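Long-range contact in metallo-beta-lactamase family protein (Staphylococcus aureus, PDB 3R2U), which binds an iron ion and is probably a hydrolase of the metallo-beta-lactamase superfamily with a rhodanese-like domain, its substrate not established: residues G48-I53 against E69-T74. Residues are numbered along the deposited sequence; the frame is centred on the assembly and turned at random.
Sequences GEAMII and EGLTIT
A chi1 of 48° sets OG1 of T74 between its own backbone N and carbonyl carbon, 3.3 Å from A50 O, at best a weak bond; in I73 CG2 stands anti to the backbone N, where the extended CG1-CD1 arm of I52 (chi2 167°) meets it. Methyl CD1 of I52 touches CG2 of I73 at 3.9 Å, the side chains crossing obliquely. This apolar pair lies beneath helix 60-69, where Y62 touches both isoleucines; beta-branched residues fit extended strands and offer branches to pack against the helix. A50 suits the tight spot beside L71: its single methyl CB packs on L71 CB at 3.9 Å, and a parallel bridge brings the CA atoms of A50 and I73 to 4.7 Å.

Main-chain bonds join the strands. T72 N donates to G48 O at 2.8 Å, nearly straight at 170°, and T74 N gives A50 O a second bond of 3.0 Å, lying in the carbonyl plane. L71 CA adds a CA-H...O contact to G48 O. Glycine fits position 48 because at its backbone angles a CB would press on the preceding carbonyl oxygen; G70, with positive phi, ends helix 60-69 in a Schellman motif and lets the chain turn into strand 72-77. The side chains of E49 and T74 cross at about a right angle, with E49 CB 3.5 Å from the compact hydroxyl OG1 of T74, while the extended glutamate carries OE1 away to the backbone N of G131.

The contact thus closes the beta-alpha-beta unit of strand 49-53, helix 60-69 and strand 72-77 in the metallo-beta-lactamase fold. Its chemistry is divided: two main-chain bonds pair the strands, the two isoleucines pack against the helix, and the face opposite A50 and I73 carries the polar E49 and T72.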
loop_
_atom_site.group_PDB
_atom_site.type_symbol
_atom_site.label_atom_id
_atom_site.label_comp_id
_atom_site.label_asym_id
_atom_site.label_seq_id
_atom_site.Cartn_x
_atom_site.Cartn_y
_atom_site.Cartn_z
ATOM N N GLY A 48 11.372 -2.244 -29.157
ATOM C CA GLY A 48 10.434 -1.928 -28.082
ATOM C C GLY A 48 9.202 -2.837 -28.064
ATOM O O GLY A 48 8.390 -2.774 -27.131
ATOM N N GLU A 49 9.061 -3.696 -29.071
ATOM C CA GLU A 49 7.920 -4.599 -29.128
ATOM C C GLU A 49 7.996 -5.587 -27.980
ATOM O O GLU A 49 9.073 -5.955 -27.548
ATOM C CB GLU A 49 7.821 -5.299 -30.487
ATOM C CG GLU A 49 7.551 -4.286 -31.599
ATOM C CD GLU A 49 7.354 -4.904 -32.992
ATOM O OE1 GLU A 49 7.004 -6.098 -33.118
ATOM O OE2 GLU A 49 7.530 -4.166 -33.970
ATOM N N ALA A 50 6.847 -5.991 -27.469
ATOM C CA ALA A 50 6.813 -6.925 -26.345
ATOM C C ALA A 50 5.594 -7.825 -26.436
ATOM O O ALA A 50 4.545 -7.417 -26.950
ATOM C CB ALA A 50 6.827 -6.174 -25.025
ATOM N N MET A 51 5.751 -9.048 -25.937
ATOM C CA MET A 51 4.703 -10.047 -25.959
ATOM C C MET A 51 4.430 -10.656 -24.595
ATOM O O MET A 51 5.367 -10.946 -23.847
ATOM C CB MET A 51 5.101 -11.202 -26.889
ATOM C CG MET A 51 4.102 -12.371 -26.857
ATOM S SD MET A 51 4.564 -13.810 -27.822
ATOM C CE MET A 51 3.981 -13.360 -29.459
ATOM N N ILE A 52 3.144 -10.856 -24.280
ATOM C CA ILE A 52 2.757 -11.579 -23.064
ATOM C C ILE A 52 2.397 -13.007 -23.468
ATOM O O ILE A 52 1.587 -13.209 -24.376
ATOM C CB ILE A 52 1.511 -11.021 -22.380
ATOM C CG1 ILE A 52 1.635 -9.530 -22.070
ATOM C CG2 ILE A 52 1.257 -11.790 -21.086
ATOM C CD1 ILE A 52 0.298 -8.888 -21.681
ATOM N N ILE A 53 2.974 -13.992 -22.783
ATOM C CA ILE A 53 2.634 -15.400 -23.006
ATOM C C ILE A 53 1.771 -15.898 -21.833
ATOM O O ILE A 53 2.136 -15.724 -20.659
ATOM C CB ILE A 53 3.884 -16.257 -23.170
ATOM C CG1 ILE A 53 4.606 -15.827 -24.458
ATOM C CG2 ILE A 53 3.500 -17.733 -23.227
ATOM C CD1 ILE A 53 5.909 -16.462 -24.637
ATOM N N GLU A 69 10.462 -0.750 -18.484
ATOM C CA GLU A 69 11.499 -1.167 -19.420
ATOM C C GLU A 69 11.479 -0.449 -20.758
ATOM O O GLU A 69 12.314 -0.735 -21.577
ATOM C CB GLU A 69 11.365 -2.667 -19.681
ATOM C CG GLU A 69 11.514 -3.510 -18.425
ATOM C CD GLU A 69 12.898 -3.372 -17.817
ATOM O OE1 GLU A 69 13.858 -3.226 -18.595
ATOM O OE2 GLU A 69 13.017 -3.392 -16.574
ATOM N N GLY A 70 10.535 0.465 -20.980
ATOM C CA GLY A 70 10.436 1.175 -22.252
ATOM C C GLY A 70 9.855 0.325 -23.384
ATOM O O GLY A 70 10.067 0.600 -24.567
ATOM N N LEU A 71 9.109 -0.704 -23.028
ATOM C CA LEU A 71 8.528 -1.600 -24.013
ATOM C C LEU A 71 7.056 -1.288 -24.211
ATOM O O LEU A 71 6.408 -0.703 -23.340
ATOM C CB LEU A 71 8.661 -3.037 -23.527
ATOM C CG LEU A 71 10.074 -3.553 -23.270
ATOM C CD1 LEU A 71 10.027 -4.820 -22.419
ATOM C CD2 LEU A 71 10.818 -3.760 -24.568
ATOM N N THR A 72 6.527 -1.716 -25.344
ATOM C CA THR A 72 5.128 -1.553 -25.660
ATOM C C THR A 72 4.555 -2.939 -25.924
ATOM O O THR A 72 5.063 -3.674 -26.761
ATOM C CB THR A 72 4.933 -0.668 -26.908
ATOM O OG1 THR A 72 5.522 0.607 -26.663
ATOM C CG2 THR A 72 3.443 -0.480 -27.227
ATOM N N ILE A 73 3.492 -3.295 -25.209
ATOM C CA ILE A 73 2.867 -4.599 -25.392
ATOM C C ILE A 73 2.087 -4.549 -26.695
ATOM O O ILE A 73 1.059 -3.881 -26.783
ATOM C CB ILE A 73 1.955 -4.962 -24.217
ATOM C CG1 ILE A 73 2.785 -5.037 -22.924
ATOM C CG2 ILE A 73 1.226 -6.288 -24.492
ATOM C CD1 ILE A 73 1.974 -5.183 -21.693
ATOM N N THR A 74 2.632 -5.223 -27.701
ATOM C CA THR A 74 2.099 -5.269 -29.050
ATOM C C THR A 74 1.629 -6.672 -29.421
ATOM O O THR A 74 0.996 -6.861 -30.436
ATOM C CB THR A 74 3.200 -4.874 -30.048
ATOM O OG1 THR A 74 4.395 -5.619 -29.739
ATOM C CG2 THR A 74 3.512 -3.358 -29.968
#